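Side-chain contacts in L-amino acid deaminase (Proteus vulgaris, PDB 5I39), which binds FAD and, as a membrane-bound flavoprotein oxidoreductase, probably removes the amino group of L-amino acids by oxidation: residues V57-S62 with L392-V397; L245-L250 with P365-N370; M51-L56 with M200-Y205. One frame throughout, in Å; residues are numbered along the deposited sequence.

Contact 1. Residues V57-S62 with L392-V397; sequences VERGLS and LGKKPV
Arg59 starts with CG anti to its own carbonyl carbon (chi1 -57°) and continues extended from CG to NE, which carries its aliphatic arm from the end of helix 47-58 across to the end of helix 376-392. There CD of Arg59 lies 3.6 Å from CD1 of Leu392, the two side chains crossing at a slant. Lys394 starts differently, with CG anti to its backbone N (chi1 -169°), and its straight chain brings CD to 3.6 Å from NH1 of Arg59. The methylene approaches the guanidinium obliquely. Leu61 reaches Leu392 tip to tip, CD1 of Leu61 lying 4.0 Å from CD2 of Leu392.

Glycines let both chains turn away from their helices: Gly60, at positive phi, forms a Schellman motif in which its N bonds to Val57 O at 2.9 Å, and Gly393 also leaves its helix with positive phi. Among the bonds to the guanidinium of Arg59, NH2 hydrogen-bonds Asn55 OD1 and forms a salt bridge with Asp389 OD1.

This surface contact joins the first helix of the FAD-binding domain to the last helix of the chain. Its chemistry is divided: a methyl of Leu392 packs on the arginine's carbon arm, and Leu61 backs that leucine, while Asp389 probably offsets the nearness of two positive groups, Arg59 NH1 and Lys394 NZ, 4.3 Å apart.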
ATOM      1  N   VAL A  57      18.775   4.062  -5.251  1.00  8.47           N
ATOM      2  CA  VAL A  57      19.928   3.274  -5.698  1.00  9.40           C
ATOM      3  C   VAL A  57      20.031   3.281  -7.228  1.00  9.24           C
ATOM      4  O   VAL A  57      21.131   3.346  -7.777  1.00  9.91           O
ATOM      5  CB  VAL A  57      19.901   1.837  -5.132  1.00 10.41           C
ATOM      6  CG1 VAL A  57      20.928   0.940  -5.814  1.00 12.16           C
ATOM      7  CG2 VAL A  57      20.148   1.864  -3.634  1.00 10.79           C
ATOM      8  N   GLU A  58      18.898   3.256  -7.921  1.00  9.09           N
ATOM      9  CA  GLU A  58      18.905   3.372  -9.383  1.00  9.40           C
ATOM     10  C   GLU A  58      19.499   4.689  -9.884  1.00  9.52           C
ATOM     11  O   GLU A  58      20.008   4.745 -10.998  1.00 10.06           O
ATOM     12  CB  GLU A  58      17.498   3.212  -9.934  1.00  9.78           C
ATOM     13  CG  GLU A  58      16.977   1.795  -9.811  1.00 10.47           C
ATOM     14  CD  GLU A  58      15.511   1.664 -10.149  1.00 12.19           C
ATOM     15  OE1 GLU A  58      14.806   2.693 -10.233  1.00 13.58           O
ATOM     16  OE2 GLU A  58      15.057   0.513 -10.321  1.00 13.20           O
ATOM     17  N   ARG A  59      19.426   5.736  -9.058  1.00  9.50           N
ATOM     18  CA  ARG A  59      20.042   7.033  -9.346  1.00 10.21           C
ATOM     19  C   ARG A  59      21.521   7.131  -8.944  1.00 11.10           C
ATOM     20  O   ARG A  59      22.119   8.199  -9.057  1.00 13.40           O
ATOM     21  CB  ARG A  59      19.245   8.145  -8.663  1.00 10.42           C
ATOM     22  CG  ARG A  59      17.789   8.177  -9.067  1.00 10.61           C
ATOM     23  CD  ARG A  59      17.066   9.348  -8.437  1.00 11.16           C
ATOM     24  NE  ARG A  59      15.614   9.176  -8.527  1.00 11.58           N
ATOM     25  CZ  ARG A  59      14.710  10.141  -8.725  1.00 11.09           C
ATOM     26  NH1 ARG A  59      15.058  11.419  -8.898  1.00 11.49           N
ATOM     27  NH2 ARG A  59      13.423   9.816  -8.760  1.00 11.53           N
ATOM     28  N   GLY A  60      22.112   6.029  -8.483  1.00 10.76           N
ATOM     29  CA  GLY A  60      23.537   5.970  -8.164  1.00 11.60           C
ATOM     30  C   GLY A  60      23.902   6.312  -6.731  1.00 11.77           C
ATOM     31  O   GLY A  60      25.078   6.504  -6.429  1.00 13.72           O
ATOM     32  N   LEU A  61      22.910   6.375  -5.843  1.00 10.93           N
ATOM     33  CA  LEU A  61      23.136   6.749  -4.445  1.00 10.97           C
ATOM     34  C   LEU A  61      23.189   5.516  -3.556  1.00 10.89           C
ATOM     35  O   LEU A  61      22.426   4.576  -3.755  1.00 11.32           O
ATOM     36  CB  LEU A  61      22.017   7.672  -3.969  1.00 11.70           C
ATOM     37  CG  LEU A  61      21.906   8.991  -4.739  1.00 12.99           C
ATOM     38  CD1 LEU A  61      20.584   9.681  -4.447  1.00 13.85           C
ATOM     39  CD2 LEU A  61      23.075   9.913  -4.426  1.00 14.53           C
ATOM     40  N   SER A  62      24.093   5.518  -2.580  1.00 10.65           N
ATOM     41  CA  SER A  62      24.082   4.489  -1.541  1.00 10.61           C
ATOM     42  C   SER A  62      22.950   4.774  -0.553  1.00 10.40           C
ATOM     43  O   SER A  62      22.676   5.933  -0.212  1.00 10.25           O
ATOM     44  CB  SER A  62      25.422   4.417  -0.819  1.00 11.37           C
ATOM     45  OG  SER A  62      25.704   5.628  -0.150  1.00 11.67           O
ATOM     46  N   LEU A 392      15.917  15.356  -4.111  1.00  9.54           N
ATOM     47  CA  LEU A 392      17.025  15.741  -4.974  1.00 10.08           C
ATOM     48  C   LEU A 392      16.793  17.047  -5.734  1.00 10.08           C
ATOM     49  O   LEU A 392      17.696  17.520  -6.424  1.00 10.86           O
ATOM     50  CB  LEU A 392      17.335  14.589  -5.937  1.00 10.68           C
ATOM     51  CG  LEU A 392      17.690  13.265  -5.241  1.00 11.23           C
ATOM     52  CD1 LEU A 392      17.812  12.135  -6.250  1.00 12.18           C
ATOM     53  CD2 LEU A 392      18.962  13.364  -4.407  1.00 11.29           C
ATOM     54  N   GLY A 393      15.611  17.645  -5.597  1.00 10.17           N
ATOM     55  CA  GLY A 393      15.288  18.882  -6.306  1.00 10.84           C
ATOM     56  C   GLY A 393      15.070  18.724  -7.799  1.00 11.34           C
ATOM     57  O   GLY A 393      15.222  19.692  -8.546  1.00 12.33           O
ATOM     58  N   LYS A 394      14.707  17.515  -8.228  1.00 11.78           N
ATOM     59  CA  LYS A 394      14.440  17.221  -9.632  1.00 12.44           C
ATOM     60  C   LYS A 394      13.037  17.691  -9.985  1.00 12.86           C
ATOM     61  O   LYS A 394      12.156  17.733  -9.127  1.00 13.51           O
ATOM     62  CB  LYS A 394      14.556  15.710  -9.884  1.00 13.15           C
ATOM     63  CG  LYS A 394      14.549  15.295 -11.350  1.00 14.33           C
ATOM     64  CD  LYS A 394      14.584  13.783 -11.509  1.00 15.21           C
ATOM     65  CE  LYS A 394      14.476  13.368 -12.967  1.00 16.73           C
ATOM     66  NZ  LYS A 394      14.378  11.890 -13.108  1.00 18.95           N
ATOM     67  N   LYS A 395      12.829  18.022 -11.257  1.00 13.20           N
ATOM     68  CA  LYS A 395      11.479  18.229 -11.789  1.00 13.83           C
ATOM     69  C   LYS A 395      10.642  17.014 -11.371  1.00 13.76           C
ATOM     70  O   LYS A 395      11.032  15.893 -11.667  1.00 14.20           O
ATOM     71  CB  LYS A 395      11.504  18.325 -13.315  1.00 14.11           C
ATOM     72  CG  LYS A 395      12.229  19.545 -13.871  1.00 14.27           C
ATOM     73  CD  LYS A 395      12.189  19.598 -15.395  1.00 14.74           C
ATOM     74  CE  LYS A 395      12.887  18.401 -16.025  1.00 15.07           C
ATOM     75  NZ  LYS A 395      13.117  18.591 -17.481  1.00 15.16           N
ATOM     76  N   PRO A 396       9.527  17.227 -10.647  1.00 13.28           N
ATOM     77  CA  PRO A 396       8.830  16.082 -10.038  1.00 13.60           C
ATOM     78  C   PRO A 396       7.926  15.300 -10.998  1.00 13.17           C
ATOM     79  O   PRO A 396       7.339  15.875 -11.913  1.00 13.80           O
ATOM     80  CB  PRO A 396       8.008  16.735  -8.926  1.00 15.21           C
ATOM     81  CG  PRO A 396       7.731  18.106  -9.428  1.00 15.34           C
ATOM     82  CD  PRO A 396       8.945  18.514 -10.214  1.00 14.00           C
ATOM     83  N   VAL A 397       7.811  13.995 -10.763  1.00 12.01           N
ATOM     84  CA  VAL A 397       7.032  13.102 -11.641  1.00 12.37           C
ATOM     85  C   VAL A 397       5.538  13.452 -11.700  1.00 13.19           C
ATOM     86  O   VAL A 397       4.907  13.337 -12.751  1.00 14.37           O
ATOM     87  CB  VAL A 397       7.234  11.609 -11.261  1.00 12.28           C
ATOM     88  CG1 VAL A 397       6.754  11.300  -9.842  1.00 12.10           C
ATOM     89  CG2 VAL A 397       6.565  10.685 -12.277  1.00 13.23           C
TER

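Contact 2. Residues L245-L250 with P365-N370; sequences LFMQNL and PGLVIN
Apolar packing accounts for the whole meeting of Met247, Leu250, Leu367 and Ile369: Met247 on helix 243-248, Leu250 in the loop that follows, and the others on strand 367-371. Met247, deposited as selenomethionine, is folded at both of its later torsions (chi2 -52°, chi3 -53°), which turns its tail along Leu367. The two side chains slide past each other in opposite directions, and CD2 of Leu367 sits 4.1 Å from SE of Met247 and equally far from its CE. Ile369 instead points head-on at Met247, its CD1 lying 4.0 Å from CG of Met247 in one of two conformers. Leu250 adds a looser touch, CD1 to CD1 of Leu367 at 4.4 Å. Strand alternation explains the choice of residues: Leu367 and Ile369 face the helix, whereas Val368 between them points to the other side of the sheet and packs on helix 376-392.

Hydrogen bonding lies within each segment or to neighbours, mostly through backbone atoms. Leu250 N bonds Met247 O at 2.9 Å, Leu250 O accepts from the hydroxyl of Tyr364, and Val368 pairs with Val235 and Val237 of the neighbouring strand.

Ligand contact comes through the adjacent Phe246, which touches FAD. Val237, Val252, Val254 and Val361 extend the same apolar layer. With purely apolar contact between the segments, burial of hydrocarbon surface and fit of shape hold it, and an unbranched, flexible methionine-type chain can mould itself to two branched neighbours.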
ATOM      1  N   LEU A 245       5.017  11.053  15.176  1.00 11.02           N
ATOM      2  CA  LEU A 245       5.802  11.036  16.412  1.00 11.76           C
ATOM      3  C   LEU A 245       7.263  11.411  16.147  1.00 12.21           C
ATOM      4  O   LEU A 245       7.834  12.252  16.846  1.00 12.93           O
ATOM      5  CB  LEU A 245       5.721   9.656  17.067  1.00 10.46           C
ATOM      6  CG  LEU A 245       6.291   9.522  18.477  1.00 11.45           C
ATOM      7  CD1 LEU A 245       5.387  10.206  19.479  1.00  8.60           C
ATOM      8  CD2 LEU A 245       6.446   8.066  18.857  1.00 11.07           C
ATOM      9  N   PHE A 246       7.856  10.799  15.125  1.00 11.69           N
ATOM     10  CA  PHE A 246       9.248  11.075  14.774  1.00 11.91           C
ATOM     11  C   PHE A 246       9.460  12.558  14.457  1.00 11.74           C
ATOM     12  O   PHE A 246      10.401  13.185  14.956  1.00 12.18           O
ATOM     13  CB  PHE A 246       9.690  10.210  13.589  1.00 12.04           C
ATOM     14  CG  PHE A 246      11.153  10.338  13.267  1.00 12.18           C
ATOM     15  CD1 PHE A 246      12.098   9.553  13.924  1.00 12.78           C
ATOM     16  CD2 PHE A 246      11.594  11.257  12.319  1.00 12.48           C
ATOM     17  CE1 PHE A 246      13.450   9.679  13.635  1.00 13.20           C
ATOM     18  CE2 PHE A 246      12.942  11.385  12.026  1.00 12.96           C
ATOM     19  CZ  PHE A 246      13.872  10.596  12.683  1.00 13.33           C
HETATM   20  N   MSE A 247       8.573  13.120  13.644  1.00 11.14           N
HETATM   21  CA  MSE A 247       8.674  14.536  13.278  1.00 11.39           C
HETATM   22  C   MSE A 247       8.396  15.465  14.440  1.00 11.86           C
HETATM   23  O   MSE A 247       9.012  16.535  14.523  1.00 12.08           O
HETATM   24  CB  MSE A 247       7.766  14.858  12.097  1.00 11.47           C
HETATM   25  CG  MSE A 247       8.164  14.148  10.796  1.00 12.16           C
HETATM   26 SE   MSE A 247      10.048  14.366  10.261  1.00 13.76          SE
HETATM   27  CE  MSE A 247      10.173  16.328  10.324  1.00 14.29           C
ATOM     28  N   GLN A 248       7.494  15.086  15.350  1.00 12.26           N
ATOM     29  CA  GLN A 248       7.217  15.893  16.548  0.50 12.78           C
ATOM     30  C   GLN A 248       8.474  16.111  17.392  1.00 12.81           C
ATOM     31  O   GLN A 248       8.670  17.186  17.967  1.00 13.49           O
ATOM     32  CB  GLN A 248       6.106  15.266  17.403  0.50 13.55           C
ATOM     33  CG  GLN A 248       4.728  15.824  17.100  0.50 14.94           C
ATOM     34  CD  GLN A 248       3.607  15.005  17.700  0.50 15.53           C
ATOM     35  OE1 GLN A 248       3.771  13.823  17.987  0.50 16.10           O
ATOM     36  NE2 GLN A 248       2.450  15.632  17.882  0.50 17.54           N
ATOM     37  N   ASN A 249       9.332  15.094  17.463  1.00 12.36           N
ATOM     38  CA  ASN A 249      10.608  15.227  18.184  1.00 12.99           C
ATOM     39  C   ASN A 249      11.599  16.184  17.510  1.00 13.23           C
ATOM     40  O   ASN A 249      12.547  16.634  18.143  1.00 14.56           O
ATOM     41  CB  ASN A 249      11.258  13.859  18.405  1.00 13.70           C
ATOM     42  CG  ASN A 249      10.470  12.986  19.365  1.00 14.09           C
ATOM     43  OD1 ASN A 249       9.825  13.482  20.285  1.00 15.88           O
ATOM     44  ND2 ASN A 249      10.529  11.682  19.164  1.00 14.33           N
ATOM     45  N   LEU A 250      11.373  16.471  16.228  1.00 13.12           N
ATOM     46  CA  LEU A 250      12.075  17.523  15.485  1.00 13.02           C
ATOM     47  C   LEU A 250      11.287  18.850  15.417  1.00 13.53           C
ATOM     48  O   LEU A 250      11.645  19.748  14.652  1.00 14.71           O
ATOM     49  CB  LEU A 250      12.379  17.008  14.074  1.00 13.14           C
ATOM     50  CG  LEU A 250      13.264  15.762  13.983  1.00 13.76           C
ATOM     51  CD1 LEU A 250      13.311  15.268  12.550  1.00 13.85           C
ATOM     52  CD2 LEU A 250      14.674  16.024  14.486  1.00 15.35           C
ATOM     53  N   PRO A 365      16.165  21.135   5.467  1.00 14.98           N
ATOM     54  CA  PRO A 365      16.675  20.882   4.119  1.00 14.96           C
ATOM     55  C   PRO A 365      17.423  19.545   4.054  1.00 14.20           C
ATOM     56  O   PRO A 365      18.197  19.230   4.957  1.00 14.95           O
ATOM     57  CB  PRO A 365      17.624  22.059   3.879  1.00 16.16           C
ATOM     58  CG  PRO A 365      17.062  23.154   4.712  1.00 16.70           C
ATOM     59  CD  PRO A 365      16.513  22.489   5.939  1.00 15.56           C
ATOM     60  N   GLY A 366      17.143  18.760   3.017  1.00 13.36           N
ATOM     61  CA  GLY A 366      17.691  17.407   2.882  1.00 12.14           C
ATOM     62  C   GLY A 366      16.836  16.305   3.490  1.00 11.27           C
ATOM     63  O   GLY A 366      17.205  15.136   3.410  1.00 11.11           O
ATOM     64  N   LEU A 367      15.702  16.664   4.094  1.00 11.24           N
ATOM     65  CA  LEU A 367      14.776  15.688   4.669  1.00 11.08           C
ATOM     66  C   LEU A 367      13.455  15.723   3.916  1.00 10.71           C
ATOM     67  O   LEU A 367      12.896  16.790   3.672  1.00 11.46           O
ATOM     68  CB  LEU A 367      14.541  15.958   6.158  1.00 12.44           C
ATOM     69  CG  LEU A 367      13.721  14.881   6.896  1.00 13.30           C
ATOM     70  CD1 LEU A 367      14.233  14.680   8.315  1.00 14.30           C
ATOM     71  CD2 LEU A 367      12.234  15.195   6.914  1.00 13.79           C
ATOM     72  N   VAL A 368      12.953  14.545   3.559  1.00  9.76           N
ATOM     73  CA  VAL A 368      11.635  14.415   2.958  1.00  9.75           C
ATOM     74  C   VAL A 368      10.833  13.372   3.716  1.00  9.54           C
ATOM     75  O   VAL A 368      11.394  12.514   4.408  1.00 11.27           O
ATOM     76  CB  VAL A 368      11.704  14.077   1.451  1.00 10.13           C
ATOM     77  CG1 VAL A 368      12.357  15.214   0.682  1.00 10.45           C
ATOM     78  CG2 VAL A 368      12.455  12.778   1.204  1.00 10.96           C
ATOM     79  N   ILE A 369       9.516  13.474   3.566  1.00  9.17           N
ATOM     80  CA  ILE A 369       8.540  12.590   4.220  0.70  9.23           C
ATOM     81  C   ILE A 369       7.741  11.877   3.139  1.00  8.64           C
ATOM     82  O   ILE A 369       7.325  12.509   2.172  1.00  8.81           O
ATOM     83  CB  ILE A 369       7.541  13.390   5.098  0.70  9.84           C
ATOM     84  CG1 ILE A 369       8.249  14.028   6.301  0.70 10.32           C
ATOM     85  CG2 ILE A 369       6.390  12.505   5.581  0.70 10.18           C
ATOM     86  CD1 ILE A 369       7.425  15.089   7.011  0.70 10.98           C
ATOM     87  N   ASN A 370       7.518  10.576   3.313  1.00  8.31           N
ATOM     88  CA  ASN A 370       6.650   9.790   2.434  1.00  8.16           C
ATOM     89  C   ASN A 370       5.801   8.910   3.335  1.00  8.00           C
ATOM     90  O   ASN A 370       6.256   7.861   3.783  1.00  8.02           O
ATOM     91  CB  ASN A 370       7.479   8.947   1.458  1.00  8.24           C
ATOM     92  CG  ASN A 370       6.625   8.189   0.450  1.00  8.54           C
ATOM     93  OD1 ASN A 370       5.411   8.360   0.385  1.00  8.91           O
ATOM     94  ND2 ASN A 370       7.266   7.344  -0.348  1.00  8.98           N
TER

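Contact 3. Residues M51-L56 with M200-Y205; sequences MTAINL and MGVRIY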
HETATM    1  N   MSE A  51      10.614   0.983  -1.338  1.00  7.44           N
HETATM    2  CA  MSE A  51      10.459   1.407  -2.733  0.55  7.43           C
HETATM    3  C   MSE A  51      11.240   2.677  -2.991  1.00  7.54           C
HETATM    4  O   MSE A  51      11.853   2.827  -4.053  1.00  7.57           O
HETATM    5  CB  MSE A  51       8.985   1.565  -3.103  0.55  7.60           C
HETATM    6  CG  MSE A  51       8.219   0.236  -3.056  0.55  8.14           C
HETATM    7 SE   MSE A  51       8.927  -1.156  -4.238  0.44  9.02          SE
HETATM    8  CE  MSE A  51       8.430  -0.265  -5.917  0.55  9.66           C
ATOM      9  N   THR A  52      11.249   3.598  -2.027  1.00  7.32           N
ATOM     10  CA  THR A  52      12.043   4.819  -2.171  1.00  7.49           C
ATOM     11  C   THR A  52      13.537   4.490  -2.243  1.00  7.42           C
ATOM     12  O   THR A  52      14.247   5.043  -3.078  1.00  7.83           O
ATOM     13  CB  THR A  52      11.745   5.834  -1.054  1.00  7.81           C
ATOM     14  OG1 THR A  52      10.339   6.102  -1.013  1.00  7.95           O
ATOM     15  CG2 THR A  52      12.455   7.144  -1.318  1.00  8.33           C
ATOM     16  N   ALA A  53      13.999   3.590  -1.381  1.00  7.34           N
ATOM     17  CA  ALA A  53      15.397   3.150  -1.398  1.00  7.73           C
ATOM     18  C   ALA A  53      15.804   2.562  -2.747  1.00  7.80           C
ATOM     19  O   ALA A  53      16.862   2.893  -3.279  1.00  8.45           O
ATOM     20  CB  ALA A  53      15.647   2.142  -0.289  1.00  8.01           C
ATOM     21  N   ILE A  54      14.954   1.708  -3.309  1.00  7.84           N
ATOM     22  CA  ILE A  54      15.215   1.137  -4.630  1.00  8.06           C
ATOM     23  C   ILE A  54      15.371   2.239  -5.683  1.00  8.13           C
ATOM     24  O   ILE A  54      16.300   2.211  -6.495  1.00  8.72           O
ATOM     25  CB  ILE A  54      14.090   0.166  -5.041  1.00  8.06           C
ATOM     26  CG1 ILE A  54      14.165  -1.113  -4.198  1.00  8.25           C
ATOM     27  CG2 ILE A  54      14.171  -0.189  -6.523  1.00  8.27           C
ATOM     28  CD1 ILE A  54      12.887  -1.927  -4.190  1.00  8.20           C
ATOM     29  N   ASN A  55      14.451   3.197  -5.665  1.00  7.95           N
ATOM     30  CA  ASN A  55      14.486   4.298  -6.617  1.00  8.51           C
ATOM     31  C   ASN A  55      15.785   5.110  -6.504  1.00  8.32           C
ATOM     32  O   ASN A  55      16.391   5.470  -7.512  1.00  8.75           O
ATOM     33  CB  ASN A  55      13.259   5.182  -6.410  1.00  8.84           C
ATOM     34  CG  ASN A  55      13.071   6.196  -7.520  1.00  9.58           C
ATOM     35  OD1 ASN A  55      13.716   7.236  -7.531  1.00  9.96           O
ATOM     36  ND2 ASN A  55      12.173   5.903  -8.453  1.00 11.34           N
ATOM     37  N   LEU A  56      16.217   5.365  -5.273  1.00  8.05           N
ATOM     38  CA  LEU A  56      17.452   6.114  -5.040  1.00  8.20           C
ATOM     39  C   LEU A  56      18.711   5.371  -5.486  1.00  8.50           C
ATOM     40  O   LEU A  56      19.613   5.984  -6.057  1.00  8.91           O
ATOM     41  CB  LEU A  56      17.547   6.495  -3.568  1.00  8.34           C
ATOM     42  CG  LEU A  56      16.511   7.534  -3.134  1.00  8.82           C
ATOM     43  CD1 LEU A  56      16.367   7.526  -1.623  1.00  9.48           C
ATOM     44  CD2 LEU A  56      16.872   8.930  -3.624  1.00  9.53           C
HETATM   45  N   MSE A 200      19.878  -5.265  -4.677  1.00  9.57           N
HETATM   46  CA  MSE A 200      20.328  -4.037  -5.346  1.00  9.75           C
HETATM   47  C   MSE A 200      21.336  -3.241  -4.538  1.00 10.44           C
HETATM   48  O   MSE A 200      21.859  -2.242  -5.031  1.00 11.76           O
HETATM   49  CB  MSE A 200      19.126  -3.142  -5.673  1.00 10.15           C
HETATM   50  CG  MSE A 200      18.104  -3.759  -6.634  1.00 10.86           C
HETATM   51 SE   MSE A 200      18.873  -4.208  -8.382  1.00 13.28          SE
HETATM   52  CE  MSE A 200      19.244  -6.106  -8.043  1.00 13.08           C
ATOM     53  N   GLY A 201      21.624  -3.664  -3.309  1.00 10.09           N
ATOM     54  CA  GLY A 201      22.659  -3.043  -2.481  1.00 10.70           C
ATOM     55  C   GLY A 201      22.135  -2.125  -1.393  1.00 10.60           C
ATOM     56  O   GLY A 201      22.927  -1.515  -0.679  1.00 11.06           O
ATOM     57  N   VAL A 202      20.814  -2.024  -1.242  1.00 10.10           N
ATOM     58  CA  VAL A 202      20.253  -1.308  -0.099  1.00  9.73           C
ATOM     59  C   VAL A 202      20.596  -2.124   1.144  1.00 10.01           C
ATOM     60  O   VAL A 202      20.366  -3.329   1.172  1.00 10.72           O
ATOM     61  CB  VAL A 202      18.721  -1.149  -0.187  1.00  9.45           C
ATOM     62  CG1 VAL A 202      18.196  -0.394   1.030  1.00  9.32           C
ATOM     63  CG2 VAL A 202      18.319  -0.425  -1.464  1.00  9.54           C
ATOM     64  N   ARG A 203      21.168  -1.483   2.156  1.00  9.83           N
ATOM     65  CA  ARG A 203      21.455  -2.165   3.415  1.00 10.22           C
ATOM     66  C   ARG A 203      20.380  -1.787   4.423  1.00 10.00           C
ATOM     67  O   ARG A 203      20.064  -0.609   4.581  1.00 10.89           O
ATOM     68  CB  ARG A 203      22.870  -1.846   3.887  1.00 11.11           C
ATOM     69  CG  ARG A 203      23.902  -2.436   2.933  1.00 12.23           C
ATOM     70  CD  ARG A 203      25.325  -2.307   3.434  1.00 13.72           C
ATOM     71  NE  ARG A 203      25.820  -0.937   3.351  1.00 14.86           N
ATOM     72  CZ  ARG A 203      27.027  -0.543   3.761  1.00 16.94           C
ATOM     73  NH1 ARG A 203      27.882  -1.410   4.301  1.00 18.19           N
ATOM     74  NH2 ARG A 203      27.380   0.732   3.637  1.00 19.36           N
ATOM     75  N   ILE A 204      19.792  -2.802   5.054  1.00  9.81           N
ATOM     76  CA  ILE A 204      18.612  -2.631   5.899  1.00  9.92           C
ATOM     77  C   ILE A 204      18.915  -3.193   7.278  1.00 10.23           C
ATOM     78  O   ILE A 204      19.122  -4.399   7.429  1.00 11.23           O
ATOM     79  CB  ILE A 204      17.367  -3.339   5.317  1.00 10.13           C
ATOM     80  CG1 ILE A 204      17.143  -2.909   3.859  1.00  9.81           C
ATOM     81  CG2 ILE A 204      16.142  -3.025   6.176  1.00 10.14           C
ATOM     82  CD1 ILE A 204      15.966  -3.564   3.157  1.00 10.89           C
ATOM     83  N   TYR A 205      18.923  -2.320   8.280  1.00 10.02           N
ATOM     84  CA  TYR A 205      19.262  -2.711   9.649  1.00 10.70           C
ATOM     85  C   TYR A 205      18.008  -2.757  10.503  1.00 10.59           C
ATOM     86  O   TYR A 205      17.344  -1.742  10.706  1.00 10.83           O
ATOM     87  CB  TYR A 205      20.340  -1.784  10.219  1.00 11.16           C
ATOM     88  CG  TYR A 205      21.586  -1.924   9.392  1.00 11.39           C
ATOM     89  CD1 TYR A 205      22.510  -2.936   9.650  1.00 12.10           C
ATOM     90  CD2 TYR A 205      21.795  -1.113   8.282  1.00 11.49           C
ATOM     91  CE1 TYR A 205      23.628  -3.106   8.850  1.00 12.83           C
ATOM     92  CE2 TYR A 205      22.904  -1.279   7.471  1.00 12.03           C
ATOM     93  CZ  TYR A 205      23.819  -2.275   7.759  1.00 12.62           C
ATOM     94  OH  TYR A 205      24.922  -2.424   6.950  1.00 13.36           O
TER
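Next to Ala53, whose methyl meets Val202, the hydroxyl OG1 of Thr52 is gripped from two parts of the chain: it hydrogen-bonds Leu48 O one turn earlier in its own helix and, weakly, ND2 of Asn370. Helix 47-58 is the first helix of a Rossmann-type FAD-binding fold, the crossover of the beta-alpha-beta unit formed by strands 40-43 and 63-66. Strand 203-205 lies at the edge of the same parallel arrangement, beside 63-66, and Val202 stands just before it.

The centre of the contact is small and buried. Ala53 CB enters the fork of Val202, 3.8 Å from CG1 and 3.9 Å from CG2, so that both branches of the valine flank one methyl group. With CG1 anti to its backbone N (chi1 -180°) and CG2 beside that N, Val202 presents both methyls to Ala53. Alanine suits the helix here because its short side chain allows the two backbones to come close, with the CA atoms of Ala53 and Val202 only 6.7 Å apart. The same methyl also packs on Val63 and Ile65 of strand 63-66, placing it between helix and sheet.

The side chain of Ile54 packs on Met193, Tyr196 and Ala197 of helix 189-199, which thereby shares the surface of helix 47-58. That second helix ends in a Schellman motif at Gly201, whose positive phi of 103° is one that glycine adopts readily. Arg203 and Tyr205 bond through their backbones to strand 63-66, which fastens the chain that follows Val202 to the sheet. Against the helix backbone, CG2 of Val202 rests 4.4 Å from Ile54 N and 4.1 Å from Ala53 O.

How the contacts relate
From the N terminus, helix 47-58 supplies the first segment of contact 3 and then, through its end and the following turn, that of contact 1. Contact 3 closes first, at 200-205, and ties the helix to the residue leading into the edge strand of the six-stranded sheet. Contact 2 opens afterwards at 245-250 and closes at 365-370, joining helix 243-248 to another strand of that sheet. Contact 1 closes last, at 392-397, joining the end of helix 47-58 to the end of helix 376-392; its loop encloses contact 2 entirely and crosses that of contact 3. Contacts 1 and 3 touch, Val57 CG2 lying 3.6 Å from Val202 CG2; contacts 2 and 3 reach the same sheet.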